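Local coordinates for fibronectin type III domain-containing protein (Simiduia agarivorans, PDB 6P2K), which probably hydrolyses the backbone of xyloglucan through its family GH74 module, the part described here, which folds as two seven-bladed beta-propellers, at residues Thr377-Thr382 with Gly429-Asn434; Gln381-Tyr386 with Trp390-Gly395; Glu410-Gln415 with Trp480-Asn485; Asn420-Ser425 with Ala464-Gly469. One frame throughout, in Å; residues are numbered along the deposited sequence.

Contact 1 of 4, residues Thr377-Thr382 with Gly429-Asn434; sequences TPTSQT and GVSWSN
An ST turn closed by Thr379, at the corner where strand 376-379 gives way to strand 381-385, faces Ser431 of the short, weakly bonded strand 431-432. The turn is identified by the backbone N of Gln381, which donates to Thr379 OG1 over 3.1 Å at an N-H...O angle of 154°. With OG1 set between the backbone N and the carbonyl carbon (chi1 83°), the methyl lies beside the backbone N, and this branch does the touching: Thr379 CG2 is 3.5 Å from Ser431 CB and 3.9 Å from Ser431 OG. Across the gap Thr379 OG1 and Ser431 OG stand 4.1 Å apart, too far for a direct bond, yet each is hydrogen-bonded to Thr392 OG1, and Ser431 OG also pairs with Asp427 OD2. That bridging threonine reflects the topology, a curled antiparallel sheet in which strand 388-395 pairs with strand 376-379 as well as with strand 431-432. The CA atoms of Thr379 and Ser431 are 7.3 Å apart, and their two strands are not paired with each other. A valine in place of Thr379 would probably leave the Gln381 N-H at the corner without its acceptor and the Thr392 hydroxyl with one partner fewer. Beside the threonine, the extended side chain of Gln381 also reaches toward Ser431. At the corner itself, Ser380 O is hydrogen-bonded to Thr551 OG1 of a second subunit.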
loop_
_atom_site.group_PDB
_atom_site.type_symbol
_atom_site.label_atom_id
_atom_site.label_comp_id
_atom_site.label_asym_id
_atom_site.label_seq_id
_atom_site.Cartn_x
_atom_site.Cartn_y
_atom_site.Cartn_z
ATOM N N THR B 377 27.727 21.304 -8.148
ATOM C CA THR B 377 28.317 20.197 -7.406
ATOM C C THR B 377 27.218 19.277 -6.895
ATOM O O THR B 377 26.310 19.744 -6.186
ATOM C CB THR B 377 29.154 20.721 -6.238
ATOM O OG1 THR B 377 30.079 21.701 -6.722
ATOM C CG2 THR B 377 29.924 19.582 -5.576
ATOM N N PRO B 378 27.250 17.985 -7.206
ATOM C CA PRO B 378 26.202 17.086 -6.711
ATOM C C PRO B 378 26.365 16.816 -5.226
ATOM O O PRO B 378 27.478 16.759 -4.701
ATOM C CB PRO B 378 26.420 15.810 -7.529
ATOM C CG PRO B 378 27.896 15.808 -7.809
ATOM C CD PRO B 378 28.268 17.269 -7.998
ATOM N N THR B 379 25.233 16.660 -4.545
ATOM C CA THR B 379 25.207 16.258 -3.147
ATOM C C THR B 379 24.764 14.804 -3.041
ATOM O O THR B 379 24.526 14.120 -4.040
ATOM C CB THR B 379 24.280 17.155 -2.324
ATOM O OG1 THR B 379 22.930 16.693 -2.458
ATOM C CG2 THR B 379 24.375 18.595 -2.792
ATOM N N SER B 380 24.638 14.341 -1.801
ATOM C CA SER B 380 24.221 12.972 -1.545
ATOM C C SER B 380 22.708 12.801 -1.540
ATOM O O SER B 380 22.235 11.663 -1.450
ATOM C CB SER B 380 24.809 12.497 -0.215
ATOM O OG SER B 380 24.293 13.250 0.869
ATOM N N GLN B 381 21.941 13.887 -1.630
ATOM C CA GLN B 381 20.493 13.785 -1.750
ATOM C C GLN B 381 20.105 13.458 -3.188
ATOM O O GLN B 381 20.743 13.913 -4.139
ATOM C CB GLN B 381 19.816 15.091 -1.335
ATOM C CG GLN B 381 20.231 15.635 0.018
ATOM C CD GLN B 381 20.023 17.140 0.112
ATOM O OE1 GLN B 381 20.944 17.887 0.448
ATOM N NE2 GLN B 381 18.812 17.590 -0.199
ATOM N N THR B 382 19.036 12.676 -3.345
ATOM C CA THR B 382 18.588 12.261 -4.665
ATOM C C THR B 382 17.126 12.621 -4.883
ATOM O O THR B 382 16.330 12.693 -3.941
ATOM C CB THR B 382 18.762 10.753 -4.893
ATOM O OG1 THR B 382 18.379 10.042 -3.711
ATOM C CG2 THR B 382 20.210 10.435 -5.233
ATOM N N GLY B 429 17.953 25.804 0.685
ATOM C CA GLY B 429 18.462 26.601 -0.411
ATOM C C GLY B 429 19.916 26.379 -0.763
ATOM O O GLY B 429 20.450 27.117 -1.598
ATOM N N VAL B 430 20.573 25.392 -0.150
ATOM C CA VAL B 430 21.955 25.083 -0.503
ATOM C C VAL B 430 22.014 24.344 -1.834
ATOM O O VAL B 430 22.752 24.733 -2.747
ATOM C CB VAL B 430 22.626 24.277 0.622
ATOM C CG1 VAL B 430 23.933 23.664 0.138
ATOM C CG2 VAL B 430 22.870 25.162 1.837
ATOM N N SER B 431 21.236 23.271 -1.970
ATOM C CA SER B 431 21.265 22.436 -3.162
ATOM C C SER B 431 19.864 22.325 -3.743
ATOM O O SER B 431 18.868 22.421 -3.021
ATOM C CB SER B 431 21.821 21.046 -2.856
ATOM O OG SER B 431 20.890 20.272 -2.119
ATOM N N TRP B 432 19.796 22.108 -5.058
ATOM C CA TRP B 432 18.549 22.255 -5.793
ATOM C C TRP B 432 18.382 21.162 -6.840
ATOM O O TRP B 432 19.338 20.492 -7.242
ATOM C CB TRP B 432 18.472 23.612 -6.503
ATOM C CG TRP B 432 18.719 24.774 -5.609
ATOM C CD1 TRP B 432 19.926 25.202 -5.127
ATOM C CD2 TRP B 432 17.733 25.665 -5.083
ATOM N NE1 TRP B 432 19.747 26.304 -4.327
ATOM C CE2 TRP B 432 18.411 26.612 -4.288
ATOM C CE3 TRP B 432 16.343 25.755 -5.205
ATOM C CZ2 TRP B 432 17.746 27.637 -3.620
ATOM C CZ3 TRP B 432 15.682 26.776 -4.537
ATOM C CH2 TRP B 432 16.385 27.701 -3.756
ATOM N N SER B 433 17.139 21.021 -7.293
ATOM C CA SER B 433 16.781 20.218 -8.451
ATOM C C SER B 433 15.603 20.891 -9.140
ATOM O O SER B 433 14.705 21.410 -8.474
ATOM C CB SER B 433 16.410 18.780 -8.062
ATOM O OG SER B 433 15.959 18.052 -9.195
ATOM N N ASN B 434 15.614 20.895 -10.472
ATOM C CA ASN B 434 14.457 21.359 -11.232
ATOM C C ASN B 434 13.917 20.270 -12.152
ATOM O O ASN B 434 13.164 20.565 -13.085
ATOM C CB ASN B 434 14.792 22.636 -12.015
ATOM C CG ASN B 434 15.581 22.374 -13.293
ATOM O OD1 ASN B 434 16.295 21.382 -13.419
ATOM N ND2 ASN B 434 15.444 23.278 -14.254
#

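Contact 2 of 4, residues Gln381-Tyr386 with Trp390-Gly395; sequences QTVNWY and WPTYKG
Gln381 begins the pairing with strand 388-395: its O accepts the N-H of Thr392 at 3.1 Å, the donor lying well above the carbonyl plane, and the same O receives a CA-H...O contact from Pro391 CA, also at 3.1 Å. Next comes Thr382, which forms a non-hydrogen-bonded antiparallel pair with Pro391, their CA atoms 4.2 Å apart. Val383 and Trp390 form the hydrogen-bonded pair: Val383 N donates to Trp390 O, and Trp390 N returns to Val383 O at 2.7 Å and a nearly straight 172°. The Val383 side chain crosses that of Thr392 at about a right angle, Val383 CG2 lying 3.9 Å from Thr392 CG2. At Trp385 the backbone rather than the indole is used. Trp390 CG lies beside its own backbone N (chi1 -49°), which turns the ring toward the first strand; NE1 then donates to Trp385 O over 2.9 Å at 159°, with that oxygen close to the indole plane, while Trp385 CB rests 3.8 Å from Trp390 CD1. The indole of Trp385 leads away, and its NE1 bonds to Arg438 O. This beta hairpin has further strand neighbours: strand 388-395 also pairs with strand 376-379, through Thr379 and Thr377, and with strand 431-432, where Tyr393 bonds to Trp432.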
loop_
_atom_site.group_PDB
_atom_site.type_symbol
_atom_site.label_atom_id
_atom_site.label_comp_id
_atom_site.label_asym_id
_atom_site.label_seq_id
_atom_site.Cartn_x
_atom_site.Cartn_y
_atom_site.Cartn_z
ATOM N N GLN B 381 21.941 13.887 -1.630
ATOM C CA GLN B 381 20.493 13.785 -1.750
ATOM C C GLN B 381 20.105 13.458 -3.188
ATOM O O GLN B 381 20.743 13.913 -4.139
ATOM C CB GLN B 381 19.816 15.091 -1.335
ATOM C CG GLN B 381 20.231 15.635 0.018
ATOM C CD GLN B 381 20.023 17.140 0.112
ATOM O OE1 GLN B 381 20.944 17.887 0.448
ATOM N NE2 GLN B 381 18.812 17.590 -0.199
ATOM N N THR B 382 19.036 12.676 -3.345
ATOM C CA THR B 382 18.588 12.261 -4.665
ATOM C C THR B 382 17.126 12.621 -4.883
ATOM O O THR B 382 16.330 12.693 -3.941
ATOM C CB THR B 382 18.762 10.753 -4.893
ATOM O OG1 THR B 382 18.379 10.042 -3.711
ATOM C CG2 THR B 382 20.210 10.435 -5.233
ATOM N N VAL B 383 16.792 12.834 -6.152
ATOM C CA VAL B 383 15.433 13.071 -6.614
ATOM C C VAL B 383 15.105 11.975 -7.618
ATOM O O VAL B 383 15.792 11.836 -8.637
ATOM C CB VAL B 383 15.285 14.460 -7.254
ATOM C CG1 VAL B 383 13.878 14.646 -7.820
ATOM C CG2 VAL B 383 15.623 15.547 -6.246
ATOM N N ASN B 384 14.069 11.194 -7.330
ATOM C CA ASN B 384 13.631 10.144 -8.241
ATOM C C ASN B 384 12.744 10.762 -9.316
ATOM O O ASN B 384 11.709 11.357 -9.002
ATOM C CB ASN B 384 12.879 9.056 -7.475
ATOM C CG ASN B 384 12.803 7.745 -8.237
ATOM O OD1 ASN B 384 12.847 7.720 -9.467
ATOM N ND2 ASN B 384 12.687 6.643 -7.504
ATOM N N TRP B 385 13.149 10.633 -10.579
ATOM C CA TRP B 385 12.375 11.212 -11.671
ATOM C C TRP B 385 12.656 10.457 -12.962
ATOM O O TRP B 385 13.819 10.311 -13.359
ATOM C CB TRP B 385 12.701 12.697 -11.853
ATOM C CG TRP B 385 11.671 13.424 -12.653
ATOM C CD1 TRP B 385 11.827 13.967 -13.895
ATOM C CD2 TRP B 385 10.315 13.676 -12.272
ATOM N NE1 TRP B 385 10.653 14.547 -14.307
ATOM C CE2 TRP B 385 9.708 14.380 -13.328
ATOM C CE3 TRP B 385 9.555 13.373 -11.138
ATOM C CZ2 TRP B 385 8.377 14.789 -13.284
ATOM C CZ3 TRP B 385 8.235 13.779 -11.096
ATOM C CH2 TRP B 385 7.659 14.480 -12.161
ATOM N N TYR B 386 11.588 9.986 -13.614
ATOM C CA TYR B 386 11.686 9.345 -14.926
ATOM C C TYR B 386 12.575 8.100 -14.873
ATOM O O TYR B 386 13.413 7.875 -15.747
ATOM C CB TYR B 386 12.190 10.339 -15.977
ATOM C CG TYR B 386 11.806 10.021 -17.406
ATOM C CD1 TYR B 386 10.470 9.928 -17.787
ATOM C CD2 TYR B 386 12.782 9.832 -18.379
ATOM C CE1 TYR B 386 10.119 9.645 -19.098
ATOM C CE2 TYR B 386 12.442 9.549 -19.689
ATOM C CZ TYR B 386 11.111 9.457 -20.043
ATOM O OH TYR B 386 10.771 9.176 -21.348
ATOM N N TRP B 390 18.296 11.387 -9.494
ATOM C CA TRP B 390 19.143 12.531 -9.809
ATOM C C TRP B 390 19.579 13.223 -8.534
ATOM O O TRP B 390 18.736 13.486 -7.664
ATOM C CB TRP B 390 18.398 13.525 -10.695
ATOM C CG TRP B 390 17.734 12.888 -11.868
ATOM C CD1 TRP B 390 16.477 12.353 -11.914
ATOM C CD2 TRP B 390 18.294 12.708 -13.172
ATOM N NE1 TRP B 390 16.222 11.853 -13.168
ATOM C CE2 TRP B 390 17.320 12.059 -13.959
ATOM C CE3 TRP B 390 19.524 13.032 -13.752
ATOM C CZ2 TRP B 390 17.538 11.730 -15.293
ATOM C CZ3 TRP B 390 19.742 12.700 -15.078
ATOM C CH2 TRP B 390 18.754 12.056 -15.834
ATOM N N PRO B 391 20.859 13.544 -8.388
ATOM C CA PRO B 391 21.297 14.292 -7.211
ATOM C C PRO B 391 20.743 15.707 -7.230
ATOM O O PRO B 391 20.369 16.244 -8.275
ATOM C CB PRO B 391 22.828 14.302 -7.333
ATOM C CG PRO B 391 23.159 13.377 -8.477
ATOM C CD PRO B 391 21.954 13.332 -9.348
ATOM N N THR B 392 20.678 16.305 -6.045
ATOM C CA THR B 392 20.545 17.749 -5.984
ATOM C C THR B 392 21.924 18.379 -6.148
ATOM O O THR B 392 22.954 17.736 -5.932
ATOM C CB THR B 392 19.902 18.194 -4.670
ATOM O OG1 THR B 392 20.757 17.840 -3.573
ATOM C CG2 THR B 392 18.540 17.531 -4.487
ATOM N N TYR B 393 21.941 19.650 -6.541
ATOM C CA TYR B 393 23.184 20.314 -6.913
ATOM C C TYR B 393 23.294 21.661 -6.219
ATOM O O TYR B 393 22.330 22.435 -6.194
ATOM C CB TYR B 393 23.272 20.499 -8.432
ATOM C CG TYR B 393 23.531 19.215 -9.184
ATOM C CD1 TYR B 393 22.486 18.368 -9.536
ATOM C CD2 TYR B 393 24.822 18.845 -9.534
ATOM C CE1 TYR B 393 22.723 17.187 -10.218
ATOM C CE2 TYR B 393 25.069 17.672 -10.215
ATOM C CZ TYR B 393 24.019 16.846 -10.557
ATOM O OH TYR B 393 24.270 15.676 -11.239
ATOM N N LYS B 394 24.472 21.943 -5.669
ATOM C CA LYS B 394 24.785 23.252 -5.119
ATOM C C LYS B 394 25.747 23.982 -6.049
ATOM O O LYS B 394 26.569 23.363 -6.731
ATOM C CB LYS B 394 25.385 23.138 -3.713
ATOM C CG LYS B 394 26.725 22.426 -3.641
ATOM C CD LYS B 394 27.199 22.328 -2.201
ATOM C CE LYS B 394 28.549 21.647 -2.109
ATOM N NZ LYS B 394 28.950 21.436 -0.691
ATOM N N GLY B 395 25.636 25.307 -6.072
ATOM C CA GLY B 395 26.415 26.094 -7.004
ATOM C C GLY B 395 27.899 26.094 -6.691
ATOM O O GLY B 395 28.341 25.854 -5.566
#

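Contact 3 of 4, residues Glu410-Gln415 with Trp480-Asn485; sequences ENYVIQ and WAKRLN
Tyr412 places its ring carbon CG opposite the backbone N (chi1 177°), sending the phenol out from strand 412-417, while Leu484 sets CG beside its own backbone N (chi1 -62°), which lifts its two methyls toward that ring. The pair packs one beta-propeller blade on the next: strand 412-417 belongs to a sheet with strands 403-409 and 421-425, strand 478-483 to the sheet it forms with strands 447-456, 459-467 and 493-496. A CA-CA distance of 8.5 Å between Tyr412 and Leu484 fits side chains meeting between sheets rather than strands bonded within one. Leu484, the centre of an inverse gamma turn just past its strand, contributes a CH-pi contact: CD2 stands 4.0 Å from the centroid of the Tyr412 ring and only 10° off the normal, hence over the middle of the face. At the far end of the phenol, Tyr412 OH comes within 4.2 Å of Lys482 CD. Both polar ends turn to Glu424, the hydroxyl by a hydrogen bond and NZ by a salt bridge. A leucine in place of Tyr412 would probably leave Glu424 without its hydroxyl partner and Leu484 CD2 without the flat face it rests on. Near the root of the ring, the other methyl, Leu484 CD1, approaches the ring carbon Tyr412 CD2 at 4.1 Å.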
loop_
_atom_site.group_PDB
_atom_site.type_symbol
_atom_site.label_atom_id
_atom_site.label_comp_id
_atom_site.label_asym_id
_atom_site.label_seq_id
_atom_site.Cartn_x
_atom_site.Cartn_y
_atom_site.Cartn_z
ATOM N N GLU B 410 9.952 25.771 6.193
ATOM C CA GLU B 410 10.896 24.911 6.925
ATOM C C GLU B 410 12.127 24.711 6.049
ATOM O O GLU B 410 12.741 25.716 5.648
ATOM C CB GLU B 410 10.186 23.629 7.365
ATOM C CG GLU B 410 9.040 23.852 8.338
ATOM C CD GLU B 410 8.343 22.563 8.723
ATOM O OE1 GLU B 410 8.744 21.495 8.217
ATOM O OE2 GLU B 410 7.385 22.621 9.521
ATOM N N ASN B 411 12.525 23.477 5.730
ATOM C CA ASN B 411 13.705 23.209 4.913
ATOM C C ASN B 411 13.448 23.365 3.420
ATOM O O ASN B 411 14.406 23.344 2.639
ATOM C CB ASN B 411 14.217 21.793 5.187
ATOM C CG ASN B 411 13.170 20.737 4.883
ATOM O OD1 ASN B 411 12.154 20.645 5.569
ATOM N ND2 ASN B 411 13.404 19.945 3.838
ATOM N N TYR B 412 12.190 23.506 3.010
ATOM C CA TYR B 412 11.827 23.584 1.601
ATOM C C TYR B 412 11.916 25.024 1.111
ATOM O O TYR B 412 11.417 25.942 1.769
ATOM C CB TYR B 412 10.413 23.050 1.381
ATOM C CG TYR B 412 9.934 23.171 -0.048
ATOM C CD1 TYR B 412 10.270 22.215 -0.998
ATOM C CD2 TYR B 412 9.141 24.241 -0.447
ATOM C CE1 TYR B 412 9.831 22.327 -2.310
ATOM C CE2 TYR B 412 8.706 24.364 -1.751
ATOM C CZ TYR B 412 9.054 23.402 -2.679
ATOM O OH TYR B 412 8.619 23.508 -3.980
ATOM N N VAL B 413 12.550 25.212 -0.047
ATOM C CA VAL B 413 12.602 26.496 -0.732
ATOM C C VAL B 413 12.305 26.252 -2.202
ATOM O O VAL B 413 12.762 25.258 -2.777
ATOM C CB VAL B 413 13.975 27.191 -0.574
ATOM C CG1 VAL B 413 13.950 28.576 -1.221
ATOM C CG2 VAL B 413 14.372 27.289 0.894
ATOM N N ILE B 414 11.534 27.149 -2.813
ATOM C CA ILE B 414 11.314 27.118 -4.251
ATOM C C ILE B 414 11.666 28.481 -4.827
ATOM O O ILE B 414 11.253 29.515 -4.288
ATOM C CB ILE B 414 9.868 26.725 -4.620
ATOM C CG1 ILE B 414 9.676 26.793 -6.138
ATOM C CG2 ILE B 414 8.852 27.609 -3.900
ATOM C CD1 ILE B 414 8.453 26.055 -6.637
ATOM N N GLN B 415 12.462 28.479 -5.895
ATOM C CA GLN B 415 12.642 29.639 -6.759
ATOM C C GLN B 415 11.801 29.440 -8.010
ATOM O O GLN B 415 11.930 28.417 -8.687
ATOM C CB GLN B 415 14.103 29.824 -7.171
ATOM C CG GLN B 415 15.073 30.236 -6.095
ATOM C CD GLN B 415 16.453 30.501 -6.675
ATOM O OE1 GLN B 415 16.597 31.264 -7.634
ATOM N NE2 GLN B 415 17.474 29.858 -6.112
ATOM N N TRP B 480 -0.642 25.192 -10.065
ATOM C CA TRP B 480 -0.133 23.915 -9.590
ATOM C C TRP B 480 0.012 23.943 -8.073
ATOM O O TRP B 480 0.202 25.004 -7.469
ATOM C CB TRP B 480 1.218 23.576 -10.232
ATOM C CG TRP B 480 1.152 23.383 -11.720
ATOM C CD1 TRP B 480 1.030 24.358 -12.670
ATOM C CD2 TRP B 480 1.217 22.138 -12.428
ATOM N NE1 TRP B 480 1.007 23.795 -13.925
ATOM C CE2 TRP B 480 1.121 22.435 -13.803
ATOM C CE3 TRP B 480 1.343 20.800 -12.031
ATOM C CZ2 TRP B 480 1.150 21.445 -14.783
ATOM C CZ3 TRP B 480 1.370 19.816 -13.006
ATOM C CH2 TRP B 480 1.271 20.145 -14.367
ATOM N N ALA B 481 -0.074 22.761 -7.465
ATOM C CA ALA B 481 -0.027 22.628 -6.014
ATOM C C ALA B 481 0.818 21.424 -5.633
ATOM O O ALA B 481 0.665 20.348 -6.219
ATOM C CB ALA B 481 -1.437 22.484 -5.433
ATOM N N LYS B 482 1.704 21.601 -4.650
ATOM C CA LYS B 482 2.517 20.509 -4.120
ATOM C C LYS B 482 2.317 20.442 -2.612
ATOM O O LYS B 482 2.763 21.333 -1.882
ATOM C CB LYS B 482 4.000 20.682 -4.452
ATOM C CG LYS B 482 4.907 19.805 -3.580
ATOM C CD LYS B 482 6.370 19.908 -3.972
ATOM C CE LYS B 482 6.644 19.162 -5.271
ATOM N NZ LYS B 482 8.091 19.206 -5.648
ATOM N N ARG B 483 1.654 19.386 -2.150
ATOM C CA ARG B 483 1.499 19.174 -0.720
ATOM C C ARG B 483 2.831 18.745 -0.119
ATOM O O ARG B 483 3.457 17.791 -0.588
ATOM C CB ARG B 483 0.422 18.125 -0.455
ATOM C CG ARG B 483 -0.989 18.637 -0.681
ATOM C CD ARG B 483 -1.981 17.492 -0.804
ATOM N NE ARG B 483 -1.937 16.872 -2.126
ATOM C CZ ARG B 483 -2.900 16.102 -2.622
ATOM N NH1 ARG B 483 -3.991 15.863 -1.902
ATOM N NH2 ARG B 483 -2.776 15.578 -3.837
ATOM N N LEU B 484 3.272 19.464 0.911
ATOM C CA LEU B 484 4.554 19.183 1.556
ATOM C C LEU B 484 4.353 18.148 2.663
ATOM O O LEU B 484 4.524 18.410 3.856
ATOM C CB LEU B 484 5.177 20.471 2.080
ATOM C CG LEU B 484 5.498 21.509 0.999
ATOM C CD1 LEU B 484 5.902 22.840 1.622
ATOM C CD2 LEU B 484 6.589 20.994 0.068
ATOM N N ASN B 485 3.972 16.943 2.228
ATOM C CA ASN B 485 3.746 15.852 3.170
ATOM C C ASN B 485 5.032 15.464 3.887
ATOM O O ASN B 485 5.016 15.160 5.084
ATOM C CB ASN B 485 3.161 14.642 2.441
ATOM C CG ASN B 485 1.756 14.890 1.929
ATOM O OD1 ASN B 485 0.884 15.338 2.671
ATOM N ND2 ASN B 485 1.531 14.601 0.653
#

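Contact 4 of 4, residues Asn420-Ser425 with Ala464-Gly469; sequences NGLMES and AQATSG
Glu424 OE2, two residues beyond the Leu422 that meets Ala464 and Ala466, is gripped by both Lys482 NZ and Tyr412 OH, while its OE1 accepts from Trp493 NE1; the buried carboxylate is therefore held at both oxygens and probably stays ionised. The contact itself is apolar. The Leu422 side chain does not leave the backbone straight at strand 459-467, but chi1 of -56°, with CG beside the backbone N, and an extended chi2 bring the end of the chain nearer. One methyl, Leu422 CD2, does the touching: it lies 4.2 Å from Ala466 CB and 4.3 Å from Ala464 CB, and so bridges two methyls that stand two residues apart on the same side of their strand. Around this point Ile414 and Val448 also pack on Leu422, so the group belongs to the hydrophobic interface between neighbouring propeller blades, strand 421-425 in one sheet and strand 459-467 in the next. The side chain of Ala464 is about 10 Å from a bound zinc ion and is not among its ligands. With methyl against methyl at these distances, adhesion rests on dispersion and the exclusion of water, with no directional bond between the two segments.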
loop_
_atom_site.group_PDB
_atom_site.type_symbol
_atom_site.label_atom_id
_atom_site.label_comp_id
_atom_site.label_asym_id
_atom_site.label_seq_id
_atom_site.Cartn_x
_atom_site.Cartn_y
_atom_site.Cartn_z
ATOM N N ASN B 420 14.178 27.949 -16.492
ATOM C CA ASN B 420 14.441 26.775 -15.666
ATOM C C ASN B 420 13.277 26.394 -14.756
ATOM O O ASN B 420 13.389 25.410 -14.017
ATOM C CB ASN B 420 15.698 26.995 -14.826
ATOM C CG ASN B 420 16.865 27.496 -15.653
ATOM O OD1 ASN B 420 17.228 26.894 -16.665
ATOM N ND2 ASN B 420 17.454 28.605 -15.229
ATOM N N GLY B 421 12.186 27.157 -14.768
ATOM C CA GLY B 421 10.943 26.700 -14.160
ATOM C C GLY B 421 11.005 26.510 -12.654
ATOM O O GLY B 421 11.471 27.376 -11.906
ATOM N N LEU B 422 10.497 25.366 -12.199
ATOM C CA LEU B 422 10.379 25.052 -10.776
ATOM C C LEU B 422 11.741 24.619 -10.250
ATOM O O LEU B 422 12.160 23.479 -10.451
ATOM C CB LEU B 422 9.343 23.954 -10.552
ATOM C CG LEU B 422 7.921 24.155 -11.085
ATOM C CD1 LEU B 422 7.207 22.818 -11.226
ATOM C CD2 LEU B 422 7.125 25.086 -10.180
ATOM N N MET B 423 12.431 25.523 -9.555
ATOM C CA MET B 423 13.739 25.244 -8.965
ATOM C C MET B 423 13.547 25.046 -7.465
ATOM O O MET B 423 13.176 25.984 -6.753
ATOM C CB MET B 423 14.713 26.386 -9.254
ATOM C CG MET B 423 16.129 26.139 -8.768
ATOM S SD MET B 423 16.953 24.826 -9.688
ATOM C CE MET B 423 17.003 25.560 -11.323
ATOM N N GLU B 424 13.799 23.833 -6.982
ATOM C CA GLU B 424 13.370 23.445 -5.646
ATOM C C GLU B 424 14.536 22.954 -4.802
ATOM O O GLU B 424 15.471 22.322 -5.301
ATOM C CB GLU B 424 12.293 22.360 -5.716
ATOM C CG GLU B 424 11.006 22.847 -6.365
ATOM C CD GLU B 424 9.963 21.760 -6.472
ATOM O OE1 GLU B 424 9.981 21.015 -7.470
ATOM O OE2 GLU B 424 9.129 21.647 -5.550
ATOM N N SER B 425 14.456 23.242 -3.505
ATOM C CA SER B 425 15.471 22.855 -2.536
ATOM C C SER B 425 14.810 22.235 -1.318
ATOM O O SER B 425 13.714 22.643 -0.922
ATOM C CB SER B 425 16.317 24.057 -2.105
ATOM O OG SER B 425 17.359 23.657 -1.230
ATOM N N ALA B 464 1.746 27.508 -7.261
ATOM C CA ALA B 464 2.619 28.114 -8.254
ATOM C C ALA B 464 1.868 28.374 -9.551
ATOM O O ALA B 464 1.027 27.574 -9.971
ATOM C CB ALA B 464 3.838 27.225 -8.537
ATOM N N GLN B 465 2.175 29.511 -10.165
ATOM C CA GLN B 465 1.910 29.717 -11.580
ATOM C C GLN B 465 3.059 29.080 -12.354
ATOM O O GLN B 465 4.214 29.491 -12.200
ATOM C CB GLN B 465 1.786 31.212 -11.879
ATOM C CG GLN B 465 2.205 31.644 -13.280
ATOM C CD GLN B 465 1.314 31.066 -14.364
ATOM O OE1 GLN B 465 0.125 30.830 -14.146
ATOM N NE2 GLN B 465 1.887 30.839 -15.541
ATOM N N ALA B 466 2.762 28.050 -13.146
ATOM C CA ALA B 466 3.807 27.283 -13.817
ATOM C C ALA B 466 3.329 26.860 -15.195
ATOM O O ALA B 466 2.259 26.259 -15.324
ATOM C CB ALA B 466 4.205 26.049 -12.998
ATOM N N THR B 467 4.133 27.149 -16.215
ATOM C CA THR B 467 3.702 26.943 -17.588
ATOM C C THR B 467 4.926 26.790 -18.479
ATOM O O THR B 467 6.067 26.963 -18.045
ATOM C CB THR B 467 2.827 28.105 -18.061
ATOM O OG1 THR B 467 2.257 27.795 -19.337
ATOM C CG2 THR B 467 3.662 29.368 -18.181
ATOM N N SER B 468 4.666 26.465 -19.744
ATOM C CA SER B 468 5.723 26.314 -20.727
ATOM C C SER B 468 6.095 27.666 -21.329
ATOM O O SER B 468 5.384 28.662 -21.181
ATOM C CB SER B 468 5.291 25.346 -21.830
ATOM O OG SER B 468 4.018 25.698 -22.349
ATOM N N GLY B 469 7.233 27.691 -22.015
ATOM C CA GLY B 469 7.714 28.914 -22.625
ATOM C C GLY B 469 9.077 29.335 -22.119
ATOM O O GLY B 469 9.357 29.242 -20.920
#

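Overall arrangement
Contacts 3 and 4 are buried and join the same two propeller blades: strands 412-417 and 421-425 are neighbours in one sheet, strands 459-467 and 478-483 in the other. Their centres are about 12 Å apart, contact 4 is nested in the loop that contact 3 closes, and Glu424 links them. Both are built of side chains between sheets. Contacts 1 and 2, about 5 Å apart at their centres, are partly buried, share Gln381 and Thr382, and lie at the border with a second subunit; contact 2 is dominated by backbone bonds, contact 1 by a methyl contact between two residues whose hydroxyls share Thr392. Segment 429-434 leads from this pair to contact 4, through Ser431 O with Ser425 OG and Ser433 N with Glu424 O.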